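Local coordinates for capsid protein (Turnip yellow mosaic virus, PDB 2FZ2), which self-assembles in 180 copies into the T=3 icosahedral capsid that encloses the single-stranded RNA genome of the virus, at residues Thr44-Ala49 with Ser156-Pro161; Val39-Thr44 with Thr168-Val173; Pro88-Val93 with Gly113-Ile118; Leu74-His79 with Leu128-Pro133; Cys94-Gln99 with Lys152-Ile157. One frame throughout, in Å; residues are numbered along the deposited sequence.

The five contacts are a worked example of how a jelly-roll sandwich is built from antiparallel pairs distant in sequence. Contacts 1, 3 and 5 lie in one four-stranded sheet: contacts 1 and 5 share strand 151-158, contacts 3 and 5 share strand 89-97. Contacts 2 and 4 belong to the facing sheet, where strands 169-182 and 66-80 are neighbours. Contact 1, at an outer strand, is partly buried and mixes a carboxylate with methyl groups; the other four are largely buried. Contact 3 is the most regular in its backbone pairing, contact 2 is interrupted by two bulges, and contacts 4 and 5 meet through the indole of Trp95, which bonds to Val130.

Contact 1. Residues Thr44-Ala49 with Ser156-Pro161; sequences TKDAEA and SITAQP
With CG swung beside its own backbone N (chi1 -48°), Asp46 lays its carboxylate slantwise against Thr158, whose methyl stands anti to the backbone N; OD2 and Thr158 CG2 are 3.5 Å apart. Ile157 holds CG2 anti to its own N, bringing it 3.9 Å from Lys45 O. Just beyond the strand, Ala159 directs its methyl at the opposite backbone, CB lying 3.7 Å from Lys45 C. The main chains are joined at Ala47 and Ile157, an antiparallel hydrogen-bonded pair whose two bonds differ in shape. Ile157 N approaches Ala47 O almost straight along the carbonyl, at 2.8 Å (C=O...N 174°), whereas Ala47 N sits 39° above the carbonyl plane of Ile157, 3.2 Å from its O. That same Ile157 O also takes a CA-H...O contact from Asp46. Ala47 and Ile157 share the face turned to the second sheet, while Glu48 and Ser156 share the other, where Glu48 leans on the loop residues Thr103 to Thr105. Strand 156-158 bonds along its far edge to Thr90 and Gly92. Pairing an outermost strand, 47-52, with 151-158 in this way is characteristic of the four-stranded sheet of a viral jelly roll.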
# COMPACT_ATOMS: atom_id res chain seq x y z
N THR D 44 -48.96 37.12 -129.26
CA THR D 44 -49.42 37.53 -130.57
C THR D 44 -50.00 36.42 -131.43
O THR D 44 -50.90 36.66 -132.23
CB THR D 44 -48.28 38.19 -131.31
OG1 THR D 44 -47.09 38.12 -130.50
CG2 THR D 44 -48.62 39.64 -131.59
N LYS D 45 -49.47 35.21 -131.27
CA LYS D 45 -49.94 34.06 -132.03
C LYS D 45 -49.69 32.85 -131.16
O LYS D 45 -48.87 32.91 -130.23
CB LYS D 45 -49.15 33.92 -133.35
CG LYS D 45 -47.62 33.76 -133.20
CD LYS D 45 -46.83 34.47 -134.33
CE LYS D 45 -45.83 35.52 -133.78
NZ LYS D 45 -46.06 36.91 -134.31
N ASP D 46 -50.40 31.76 -131.41
CA ASP D 46 -50.14 30.57 -130.60
C ASP D 46 -48.74 30.19 -131.04
O ASP D 46 -48.38 30.34 -132.22
CB ASP D 46 -51.09 29.41 -130.93
CG ASP D 46 -52.53 29.82 -130.99
OD1 ASP D 46 -52.84 30.82 -131.68
OD2 ASP D 46 -53.37 29.13 -130.36
N ALA D 47 -47.95 29.74 -130.09
CA ALA D 47 -46.60 29.33 -130.41
C ALA D 47 -46.17 28.51 -129.24
O ALA D 47 -46.84 28.48 -128.21
CB ALA D 47 -45.71 30.53 -130.57
N GLU D 48 -45.06 27.81 -129.39
CA GLU D 48 -44.56 26.99 -128.31
C GLU D 48 -43.06 26.99 -128.35
O GLU D 48 -42.46 27.41 -129.35
CB GLU D 48 -45.11 25.57 -128.42
CG GLU D 48 -45.17 25.01 -129.83
CD GLU D 48 -44.81 23.53 -129.88
OE1 GLU D 48 -45.75 22.70 -129.90
OE2 GLU D 48 -43.60 23.21 -129.89
N ALA D 49 -42.45 26.53 -127.27
CA ALA D 49 -41.00 26.48 -127.21
C ALA D 49 -40.52 25.48 -126.19
O ALA D 49 -41.07 25.37 -125.09
CB ALA D 49 -40.46 27.84 -126.88
N SER D 156 -46.03 26.71 -123.66
CA SER D 156 -47.10 26.66 -124.65
C SER D 156 -47.90 27.95 -124.60
O SER D 156 -48.31 28.40 -123.53
CB SER D 156 -48.01 25.45 -124.36
OG SER D 156 -49.28 25.83 -123.84
N ILE D 157 -48.12 28.55 -125.76
CA ILE D 157 -48.89 29.79 -125.82
C ILE D 157 -50.13 29.61 -126.66
O ILE D 157 -50.08 29.04 -127.75
CB ILE D 157 -48.08 30.94 -126.43
CG1 ILE D 157 -46.79 31.15 -125.66
CG2 ILE D 157 -48.89 32.22 -126.40
CD1 ILE D 157 -47.00 31.31 -124.20
N THR D 158 -51.25 30.09 -126.13
CA THR D 158 -52.52 30.00 -126.84
C THR D 158 -53.04 31.44 -126.82
O THR D 158 -53.51 31.92 -125.79
CB THR D 158 -53.50 29.05 -126.11
OG1 THR D 158 -52.78 27.92 -125.58
CG2 THR D 158 -54.55 28.54 -127.07
N ALA D 159 -52.93 32.12 -127.96
CA ALA D 159 -53.33 33.53 -128.05
C ALA D 159 -54.77 33.79 -128.41
O ALA D 159 -55.49 32.89 -128.86
CB ALA D 159 -52.43 34.25 -129.04
N GLN D 160 -55.20 35.04 -128.22
CA GLN D 160 -56.57 35.43 -128.53
C GLN D 160 -56.84 35.28 -130.02
O GLN D 160 -55.98 35.54 -130.86
CB GLN D 160 -56.82 36.88 -128.13
CG GLN D 160 -58.21 37.11 -127.58
CD GLN D 160 -58.31 36.67 -126.14
OE1 GLN D 160 -59.21 35.94 -125.76
NE2 GLN D 160 -57.35 37.10 -125.33
N PRO D 161 -58.05 34.84 -130.36
CA PRO D 161 -58.42 34.67 -131.76
C PRO D 161 -58.13 36.01 -132.42
O PRO D 161 -57.33 36.11 -133.35
CB PRO D 161 -59.91 34.35 -131.68
CG PRO D 161 -60.35 35.03 -130.40
CD PRO D 161 -59.22 34.68 -129.48

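Contact 2. Residues Val39-Thr44 with Thr168-Val173; sequences VLFAGT and TCIITV
Phe41 and Ile170 point the same way from neighbouring strands and lie side by side, the aromatic ring receiving the methyl CG2 of Ile170 over its centre. This pair belongs to the union of strands 30-42 and 169-182, next to each other in one sheet of the jelly roll. The approach is a CH-pi contact, with Ile170 CG2 4.1 Å from the Phe41 ring centroid and only 9° off the ring normal. The ethyl branch reaches further out, toward the CD2 and CE2 side of the ring. Ile170 holds CG2 only roughly anti to the backbone N, and the bend at chi2 (-110°) carries CD1 to the ring.

On the reverse face, which carries Leu40, Ala42, Cys169 and Ile171, the packing is apolar, and Ile171 rests on Val76 of the adjoining strand. Val39 points toward the partner strand: Val39 CB lies 3.7 Å from Ile171 CG2, and the methyl Val39 CG2 lies 3.7 Å from Val173 CB. Thr168 OG1 and Thr89 OG1 of the opposing sheet share a hydrogen bond.

Two classic beta bulges interrupt the register. Thr168 and Cys169 both face Ala42, whose O takes a 3.3 Å bond from Cys169 N and a weak one from Thr168 N. At the other, Ile171 O accepts two N-H groups in its carbonyl plane, Val39 N at 2.8 Å and Leu40 N at 3.1 Å.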
# COMPACT_ATOMS: atom_id res chain seq x y z
N VAL D 39 -36.57 34.16 -123.24
CA VAL D 39 -37.07 32.89 -123.74
C VAL D 39 -38.11 33.08 -124.82
O VAL D 39 -38.11 32.36 -125.82
CB VAL D 39 -37.73 32.07 -122.64
CG1 VAL D 39 -38.18 30.75 -123.21
CG2 VAL D 39 -36.77 31.87 -121.46
N LEU D 40 -39.01 34.04 -124.62
CA LEU D 40 -40.05 34.26 -125.61
C LEU D 40 -40.95 35.48 -125.38
O LEU D 40 -41.36 35.75 -124.25
CB LEU D 40 -40.90 33.01 -125.69
CG LEU D 40 -41.98 33.06 -126.74
CD1 LEU D 40 -41.45 33.69 -128.05
CD2 LEU D 40 -42.46 31.64 -126.95
N PHE D 41 -41.25 36.19 -126.47
CA PHE D 41 -42.12 37.36 -126.42
C PHE D 41 -43.45 36.91 -127.00
O PHE D 41 -43.72 37.06 -128.20
CB PHE D 41 -41.54 38.47 -127.27
CG PHE D 41 -40.37 39.16 -126.64
CD1 PHE D 41 -39.15 38.51 -126.53
CD2 PHE D 41 -40.48 40.46 -126.18
CE1 PHE D 41 -38.05 39.15 -125.96
CE2 PHE D 41 -39.39 41.11 -125.61
CZ PHE D 41 -38.17 40.45 -125.50
N ALA D 42 -44.29 36.37 -126.13
CA ALA D 42 -45.55 35.80 -126.58
C ALA D 42 -46.80 36.62 -126.49
O ALA D 42 -46.80 37.75 -126.00
CB ALA D 42 -45.78 34.49 -125.86
N GLY D 43 -47.87 36.00 -126.98
CA GLY D 43 -49.18 36.60 -126.93
C GLY D 43 -49.80 36.97 -128.25
O GLY D 43 -51.03 37.11 -128.35
N THR D 44 -48.96 37.12 -129.26
CA THR D 44 -49.42 37.53 -130.57
C THR D 44 -50.00 36.42 -131.43
O THR D 44 -50.90 36.66 -132.23
CB THR D 44 -48.28 38.19 -131.31
OG1 THR D 44 -47.09 38.12 -130.50
CG2 THR D 44 -48.62 39.64 -131.59
N THR D 168 -48.10 40.01 -125.29
CA THR D 168 -48.83 40.30 -124.05
C THR D 168 -47.98 39.97 -122.86
O THR D 168 -48.31 40.34 -121.74
CB THR D 168 -50.08 39.45 -123.85
OG1 THR D 168 -49.69 38.07 -123.86
CG2 THR D 168 -51.12 39.75 -124.91
N CYS D 169 -46.92 39.23 -123.09
CA CYS D 169 -46.06 38.91 -121.98
C CYS D 169 -44.72 38.36 -122.42
O CYS D 169 -44.57 37.78 -123.50
CB CYS D 169 -46.76 37.92 -121.06
SG CYS D 169 -46.94 36.30 -121.79
N ILE D 170 -43.75 38.57 -121.54
CA ILE D 170 -42.39 38.14 -121.75
C ILE D 170 -42.01 37.02 -120.85
O ILE D 170 -42.31 37.03 -119.65
CB ILE D 170 -41.43 39.24 -121.45
CG1 ILE D 170 -42.09 40.58 -121.79
CG2 ILE D 170 -40.13 38.97 -122.16
CD1 ILE D 170 -41.51 41.25 -122.98
N ILE D 171 -41.32 36.04 -121.41
CA ILE D 171 -40.91 34.94 -120.61
C ILE D 171 -39.42 34.86 -120.60
O ILE D 171 -38.79 34.73 -121.64
CB ILE D 171 -41.47 33.66 -121.12
CG1 ILE D 171 -42.94 33.58 -120.72
CG2 ILE D 171 -40.71 32.50 -120.51
CD1 ILE D 171 -43.86 33.35 -121.86
N THR D 172 -38.87 34.98 -119.41
CA THR D 172 -37.45 34.90 -119.24
C THR D 172 -37.22 33.82 -118.23
O THR D 172 -38.07 33.51 -117.40
CB THR D 172 -36.85 36.19 -118.66
OG1 THR D 172 -36.86 36.13 -117.22
CG2 THR D 172 -37.65 37.37 -119.11
N VAL D 173 -36.05 33.25 -118.33
CA VAL D 173 -35.68 32.24 -117.41
C VAL D 173 -34.44 32.83 -116.78
O VAL D 173 -33.67 33.51 -117.44
CB VAL D 173 -35.39 30.96 -118.15
CG1 VAL D 173 -33.94 30.92 -118.53
CG2 VAL D 173 -35.78 29.79 -117.29

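Contact 3. Residues Pro88-Val93 with Gly113-Ile118; sequences PTTVGV and GQIFCI
Gly113 touches Val93 just before the paired strand begins, its CA beside the carbonyl of that valine. Gln114 then locks on, exchanging backbone bonds in both directions with Val93, while its amide NE2 makes a weak hydrogen bond to Pro9 O. Ile115 drops onto the opposite face: CG1 beside the backbone N turns the ethyl arm over Gly92, where CD1 rests on the glycine backbone, and CG2 stands 4.1 Å from Thr90 CG2. At Phe116 the pairing is nearly straight, Phe116 N to Val91 O measuring 2.8 Å (173° at the hydrogen). The phenyl ring meets Val93 at its edge, Phe116 CE1 to Val93 CG2 4.0 Å, and also packs on Leu128 of the facing sheet. Strands 89-97 and 114-118 thus form the edge pair of the four-stranded jelly-roll sheet, with Phe116 and Ile118 turned into the sandwich. Cys117 lies on the other face; its sulfur SG, anti to the backbone N, lies 4.0 Å from Pro88 CB, and Thr81 of a second subunit packs on Cys117. Ile118 crosses Val91, with Ile118 CG1 3.5 Å from Val91 CG2, and rests on Ile78; Ile118 N lies 2.7 Å from Thr89 O.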
# COMPACT_ATOMS: atom_id res chain seq x y z
N PRO D 88 -56.25 38.65 -122.61
CA PRO D 88 -55.91 37.49 -121.77
C PRO D 88 -55.26 36.39 -122.58
O PRO D 88 -55.77 36.01 -123.63
CB PRO D 88 -57.25 37.04 -121.21
CG PRO D 88 -58.08 38.27 -121.22
CD PRO D 88 -57.65 39.06 -122.43
N THR D 89 -54.15 35.86 -122.09
CA THR D 89 -53.44 34.82 -122.81
C THR D 89 -53.23 33.53 -122.01
O THR D 89 -53.09 33.56 -120.79
CB THR D 89 -52.08 35.33 -123.26
OG1 THR D 89 -52.25 36.60 -123.92
CG2 THR D 89 -51.45 34.35 -124.20
N THR D 90 -53.21 32.40 -122.69
CA THR D 90 -53.02 31.13 -122.01
C THR D 90 -51.58 30.71 -122.15
O THR D 90 -51.05 30.61 -123.25
CB THR D 90 -53.89 30.01 -122.59
OG1 THR D 90 -55.26 30.22 -122.25
CG2 THR D 90 -53.45 28.68 -122.05
N VAL D 91 -50.95 30.44 -121.02
CA VAL D 91 -49.57 30.03 -121.01
C VAL D 91 -49.39 28.73 -120.27
O VAL D 91 -49.91 28.56 -119.15
CB VAL D 91 -48.71 31.07 -120.36
CG1 VAL D 91 -47.26 30.79 -120.64
CG2 VAL D 91 -49.11 32.43 -120.85
N GLY D 92 -48.64 27.83 -120.89
CA GLY D 92 -48.39 26.53 -120.30
C GLY D 92 -46.93 26.43 -119.96
O GLY D 92 -46.08 26.93 -120.70
N VAL D 93 -46.65 25.76 -118.85
CA VAL D 93 -45.28 25.63 -118.40
C VAL D 93 -44.95 24.31 -117.75
O VAL D 93 -45.73 23.77 -116.96
CB VAL D 93 -44.94 26.71 -117.38
CG1 VAL D 93 -43.54 26.51 -116.84
CG2 VAL D 93 -45.09 28.05 -118.01
N GLY D 113 -46.92 19.55 -115.25
CA GLY D 113 -47.55 20.49 -116.16
C GLY D 113 -48.52 21.49 -115.58
O GLY D 113 -49.40 21.12 -114.80
N GLN D 114 -48.36 22.75 -115.97
CA GLN D 114 -49.22 23.83 -115.47
C GLN D 114 -49.79 24.74 -116.55
O GLN D 114 -49.20 24.86 -117.63
CB GLN D 114 -48.42 24.67 -114.47
CG GLN D 114 -49.01 24.73 -113.06
CD GLN D 114 -47.93 24.93 -112.03
OE1 GLN D 114 -46.74 24.76 -112.32
NE2 GLN D 114 -48.33 25.30 -110.80
N ILE D 115 -50.91 25.39 -116.25
CA ILE D 115 -51.58 26.28 -117.20
C ILE D 115 -52.15 27.54 -116.57
O ILE D 115 -52.98 27.47 -115.64
CB ILE D 115 -52.74 25.55 -117.91
CG1 ILE D 115 -52.21 24.72 -119.05
CG2 ILE D 115 -53.72 26.54 -118.51
CD1 ILE D 115 -51.45 25.55 -120.03
N PHE D 116 -51.76 28.70 -117.10
CA PHE D 116 -52.26 29.94 -116.55
C PHE D 116 -52.90 30.91 -117.50
O PHE D 116 -52.51 31.00 -118.67
CB PHE D 116 -51.16 30.73 -115.85
CG PHE D 116 -50.12 29.88 -115.23
CD1 PHE D 116 -49.06 29.41 -115.98
CD2 PHE D 116 -50.21 29.53 -113.89
CE1 PHE D 116 -48.09 28.61 -115.39
CE2 PHE D 116 -49.24 28.72 -113.29
CZ PHE D 116 -48.19 28.26 -114.04
N CYS D 117 -53.87 31.64 -116.98
CA CYS D 117 -54.50 32.67 -117.77
C CYS D 117 -53.78 33.94 -117.36
O CYS D 117 -53.64 34.24 -116.17
CB CYS D 117 -55.96 32.82 -117.45
SG CYS D 117 -56.66 34.10 -118.49
N ILE D 118 -53.31 34.68 -118.35
CA ILE D 118 -52.58 35.89 -118.07
C ILE D 118 -53.36 37.15 -118.40
O ILE D 118 -53.61 37.45 -119.58
CB ILE D 118 -51.26 35.90 -118.83
CG1 ILE D 118 -50.50 34.61 -118.55
CG2 ILE D 118 -50.43 37.07 -118.40
CD1 ILE D 118 -49.95 34.55 -117.17

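Contact 4. Residues Leu74-His79 with Leu128-Pro133; sequences LWVTIH and LIVKCP
Trp75 lays the pyrrole side of its indole against Ile129, Trp75 CD1 reaching Ile129 CG2 at 3.4 Å. The two belong to strands 66-80 and 128-131, antiparallel neighbours in one sheet of the jelly roll. With CG set between the backbone N and the carbonyl carbon (chi1 69°), the indole is turned along its own strand toward Thr77. Its NE1 makes a weak hydrogen bond to Thr77 OG1, which lies in the ring plane 3.2 Å away. The ethyl end of Ile129 fits beside this pair, so CD1 is near both the hydroxyl and the methyl of Thr77, while Leu7 of strand 2-7 packs on Ile129 as well.

The other face looks toward the second sheet and is aliphatic. Val76 CG1 lies 3.8 Å from Val130 CB, and Ile78 CB is 3.9 Å from Leu128 CB, each pair pointing the same way. Val130 O accepts Val76 N from 43° above its carbonyl plane. Where Leu74 packs its CD2 on Cys132 CB at 3.8 Å, the backbones still hold on: Cys132 N gives Leu74 O a 2.7 Å bond, 165° at the hydrogen.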
# COMPACT_ATOMS: atom_id res chain seq x y z
N LEU D 74 -32.65 27.84 -110.45
CA LEU D 74 -33.18 28.14 -111.76
C LEU D 74 -34.69 28.23 -111.75
O LEU D 74 -35.36 27.41 -111.14
CB LEU D 74 -32.75 27.06 -112.74
CG LEU D 74 -33.56 26.98 -114.03
CD1 LEU D 74 -33.21 28.20 -114.85
CD2 LEU D 74 -33.27 25.70 -114.80
N TRP D 75 -35.22 29.23 -112.45
CA TRP D 75 -36.66 29.38 -112.53
C TRP D 75 -36.99 30.14 -113.78
O TRP D 75 -36.11 30.66 -114.46
CB TRP D 75 -37.20 30.14 -111.33
CG TRP D 75 -36.80 31.58 -111.32
CD1 TRP D 75 -37.45 32.62 -111.93
CD2 TRP D 75 -35.64 32.13 -110.71
NE1 TRP D 75 -36.75 33.79 -111.73
CE2 TRP D 75 -35.64 33.51 -110.98
CE3 TRP D 75 -34.59 31.59 -109.95
CZ2 TRP D 75 -34.63 34.36 -110.53
CZ3 TRP D 75 -33.59 32.43 -109.50
CH2 TRP D 75 -33.62 33.79 -109.79
N VAL D 76 -38.28 30.23 -114.07
CA VAL D 76 -38.74 30.94 -115.24
C VAL D 76 -39.77 31.94 -114.78
O VAL D 76 -40.58 31.67 -113.88
CB VAL D 76 -39.40 29.99 -116.23
CG1 VAL D 76 -40.36 29.08 -115.48
CG2 VAL D 76 -40.12 30.77 -117.31
N THR D 77 -39.75 33.11 -115.39
CA THR D 77 -40.68 34.16 -115.04
C THR D 77 -41.56 34.57 -116.20
O THR D 77 -41.11 34.67 -117.35
CB THR D 77 -39.97 35.43 -114.61
OG1 THR D 77 -38.78 35.12 -113.85
CG2 THR D 77 -40.92 36.28 -113.82
N ILE D 78 -42.83 34.80 -115.91
CA ILE D 78 -43.74 35.26 -116.94
C ILE D 78 -43.97 36.71 -116.58
O ILE D 78 -44.44 37.01 -115.48
CB ILE D 78 -45.08 34.57 -116.89
CG1 ILE D 78 -44.87 33.06 -116.88
CG2 ILE D 78 -45.93 35.03 -118.05
CD1 ILE D 78 -46.01 32.28 -117.47
N HIS D 79 -43.61 37.61 -117.49
CA HIS D 79 -43.79 39.02 -117.21
C HIS D 79 -44.92 39.52 -118.04
O HIS D 79 -44.81 39.61 -119.26
CB HIS D 79 -42.52 39.78 -117.53
CG HIS D 79 -41.32 39.26 -116.82
ND1 HIS D 79 -40.60 38.18 -117.27
CD2 HIS D 79 -40.70 39.69 -115.70
CE1 HIS D 79 -39.59 37.96 -116.46
NE2 HIS D 79 -39.62 38.86 -115.49
N LEU D 128 -45.32 35.89 -112.85
CA LEU D 128 -45.33 34.50 -112.39
C LEU D 128 -44.01 33.77 -112.33
O LEU D 128 -43.15 33.92 -113.21
CB LEU D 128 -46.25 33.69 -113.27
CG LEU D 128 -47.30 32.87 -112.56
CD1 LEU D 128 -47.35 33.21 -111.08
CD2 LEU D 128 -48.63 33.17 -113.21
N ILE D 129 -43.86 32.92 -111.33
CA ILE D 129 -42.62 32.19 -111.20
C ILE D 129 -42.69 30.69 -110.92
O ILE D 129 -43.31 30.24 -109.95
CB ILE D 129 -41.76 32.79 -110.10
CG1 ILE D 129 -41.71 34.31 -110.24
CG2 ILE D 129 -40.37 32.20 -110.16
CD1 ILE D 129 -40.49 34.81 -110.99
N VAL D 130 -42.01 29.93 -111.77
CA VAL D 130 -41.98 28.50 -111.55
C VAL D 130 -40.54 28.10 -111.33
O VAL D 130 -39.74 28.04 -112.27
CB VAL D 130 -42.55 27.73 -112.73
CG1 VAL D 130 -42.81 26.29 -112.33
CG2 VAL D 130 -43.83 28.36 -113.16
N LYS D 131 -40.20 27.86 -110.06
CA LYS D 131 -38.84 27.46 -109.76
C LYS D 131 -38.71 26.10 -110.42
O LYS D 131 -39.66 25.32 -110.46
CB LYS D 131 -38.59 27.33 -108.23
CG LYS D 131 -38.34 28.68 -107.48
CD LYS D 131 -37.23 28.65 -106.37
CE LYS D 131 -36.90 30.09 -105.83
NZ LYS D 131 -36.09 30.20 -104.55
N CYS D 132 -37.54 25.85 -111.00
CA CYS D 132 -37.30 24.55 -111.58
C CYS D 132 -36.81 23.73 -110.40
O CYS D 132 -36.03 24.22 -109.57
CB CYS D 132 -36.20 24.60 -112.64
SG CYS D 132 -35.71 22.92 -113.12
N PRO D 133 -37.28 22.50 -110.27
CA PRO D 133 -36.89 21.60 -109.18
C PRO D 133 -35.66 20.77 -109.52
O PRO D 133 -35.76 19.57 -109.82
CB PRO D 133 -38.12 20.72 -109.00
CG PRO D 133 -38.99 20.98 -110.22
CD PRO D 133 -38.27 21.87 -111.15

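Contact 5. Residues Cys94-Gln99 with Lys152-Ile157; sequences CWVPAQ and KLLISI. Unlike the reference sequence in segment 94-99: Gln99 (reference Asn).
Cys94 and Val96 form antiparallel hydrogen-bonded pairs with Leu154 and Lys152, the strand axes lying 4.9 Å apart at 144° to each other, in the central pair (89-97 and 151-158) of the four-stranded jelly-roll sheet. Leu154 N bonds to Cys94 O at 2.9 Å; the bond from Lys152 N to Val96 O is weak. Between these pairs Trp95 and Leu153 share the face turned to the opposing sheet. Leu153 sets CD1 over the six-membered ring of Trp95, 3.5 Å from its centroid and 4° off the normal, a CH-pi contact. Leu153 CB lies 3.5 Å from Trp95 CZ3. The indole NE1 bonds to Val130 O of the opposing sheet, which helps set the rotation of the ring.

On the other face Lys152 runs beside Val96. Lys152 CG, anti to the backbone N (chi1 -176°), sends the chain along the valine, Lys152 CD to Val96 CG1 3.7 Å, and past Ala98, whose O is 3.8 Å from Lys152 CE. Ile184 of a neighbouring subunit packs on Val96.

The chemistry therefore divides by face: on one, the indole gives an apolar core a directed polar tie between the sheets; on the other, lysine methylenes pack on Val96 while NZ hydrogen-bonds to a backbone carbonyl, Ser100 O.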
# COMPACT_ATOMS: atom_id res chain seq x y z
N CYS D 94 -43.77 23.81 -118.07
CA CYS D 94 -43.34 22.57 -117.49
C CYS D 94 -41.85 22.32 -117.53
O CYS D 94 -41.20 22.42 -118.57
CB CYS D 94 -44.06 21.41 -118.14
SG CYS D 94 -44.09 20.01 -117.02
N TRP D 95 -41.31 21.99 -116.36
CA TRP D 95 -39.91 21.70 -116.23
C TRP D 95 -39.81 20.20 -116.43
O TRP D 95 -40.59 19.43 -115.87
CB TRP D 95 -39.41 22.08 -114.84
CG TRP D 95 -39.18 23.55 -114.65
CD1 TRP D 95 -39.83 24.38 -113.78
CD2 TRP D 95 -38.23 24.36 -115.33
NE1 TRP D 95 -39.32 25.66 -113.87
CE2 TRP D 95 -38.34 25.67 -114.82
CE3 TRP D 95 -37.28 24.10 -116.33
CZ2 TRP D 95 -37.54 26.72 -115.27
CZ3 TRP D 95 -36.49 25.14 -116.77
CH2 TRP D 95 -36.62 26.43 -116.24
N VAL D 96 -38.84 19.77 -117.22
CA VAL D 96 -38.69 18.36 -117.52
C VAL D 96 -37.25 18.02 -117.92
O VAL D 96 -36.54 18.85 -118.49
CB VAL D 96 -39.69 18.01 -118.64
CG1 VAL D 96 -39.00 18.02 -119.98
CG2 VAL D 96 -40.32 16.69 -118.38
N PRO D 97 -36.78 16.81 -117.60
CA PRO D 97 -35.40 16.46 -117.98
C PRO D 97 -35.22 16.31 -119.47
O PRO D 97 -36.06 15.73 -120.15
CB PRO D 97 -35.12 15.16 -117.23
CG PRO D 97 -36.46 14.60 -116.91
CD PRO D 97 -37.45 15.72 -116.86
N ALA D 98 -34.11 16.83 -119.97
CA ALA D 98 -33.78 16.78 -121.39
C ALA D 98 -34.26 15.50 -122.09
O ALA D 98 -34.77 15.55 -123.23
CB ALA D 98 -32.28 16.91 -121.55
N GLN D 99 -34.08 14.38 -121.40
CA GLN D 99 -34.44 13.07 -121.91
C GLN D 99 -35.91 12.77 -122.05
O GLN D 99 -36.29 11.77 -122.65
CB GLN D 99 -33.82 12.01 -121.05
CG GLN D 99 -33.86 12.35 -119.61
CD GLN D 99 -33.08 11.35 -118.79
OE1 GLN D 99 -33.00 11.44 -117.55
NE2 GLN D 99 -32.50 10.36 -119.47
N LYS D 152 -34.86 21.10 -119.04
CA LYS D 152 -35.46 21.43 -120.33
C LYS D 152 -36.74 22.17 -119.98
O LYS D 152 -37.48 21.75 -119.10
CB LYS D 152 -35.80 20.14 -121.09
CG LYS D 152 -36.36 20.28 -122.51
CD LYS D 152 -37.00 18.95 -122.98
CE LYS D 152 -36.70 18.61 -124.45
NZ LYS D 152 -37.75 17.71 -125.08
N LEU D 153 -37.01 23.27 -120.66
CA LEU D 153 -38.23 24.00 -120.34
C LEU D 153 -39.24 23.96 -121.46
O LEU D 153 -38.91 24.22 -122.62
CB LEU D 153 -37.90 25.45 -119.99
CG LEU D 153 -39.13 26.32 -119.79
CD1 LEU D 153 -39.57 26.27 -118.34
CD2 LEU D 153 -38.80 27.73 -120.19
N LEU D 154 -40.48 23.66 -121.10
CA LEU D 154 -41.55 23.57 -122.07
C LEU D 154 -42.52 24.71 -121.90
O LEU D 154 -43.02 24.92 -120.80
CB LEU D 154 -42.29 22.25 -121.90
CG LEU D 154 -41.43 21.04 -122.23
CD1 LEU D 154 -42.22 19.76 -122.06
CD2 LEU D 154 -40.94 21.17 -123.66
N ILE D 155 -42.78 25.43 -122.98
CA ILE D 155 -43.74 26.54 -122.93
C ILE D 155 -44.78 26.46 -124.02
O ILE D 155 -44.45 26.22 -125.19
CB ILE D 155 -43.06 27.91 -123.09
CG1 ILE D 155 -41.98 28.11 -122.03
CG2 ILE D 155 -44.10 28.99 -123.00
CD1 ILE D 155 -42.51 28.09 -120.65
N SER D 156 -46.03 26.71 -123.66
CA SER D 156 -47.10 26.66 -124.65
C SER D 156 -47.90 27.95 -124.60
O SER D 156 -48.31 28.40 -123.53
CB SER D 156 -48.01 25.45 -124.36
OG SER D 156 -49.28 25.83 -123.84
N ILE D 157 -48.12 28.55 -125.76
CA ILE D 157 -48.89 29.79 -125.82
C ILE D 157 -50.13 29.61 -126.66
O ILE D 157 -50.08 29.04 -127.75
CB ILE D 157 -48.08 30.94 -126.43
CG1 ILE D 157 -46.79 31.15 -125.66
CG2 ILE D 157 -48.89 32.22 -126.40
CD1 ILE D 157 -47.00 31.31 -124.20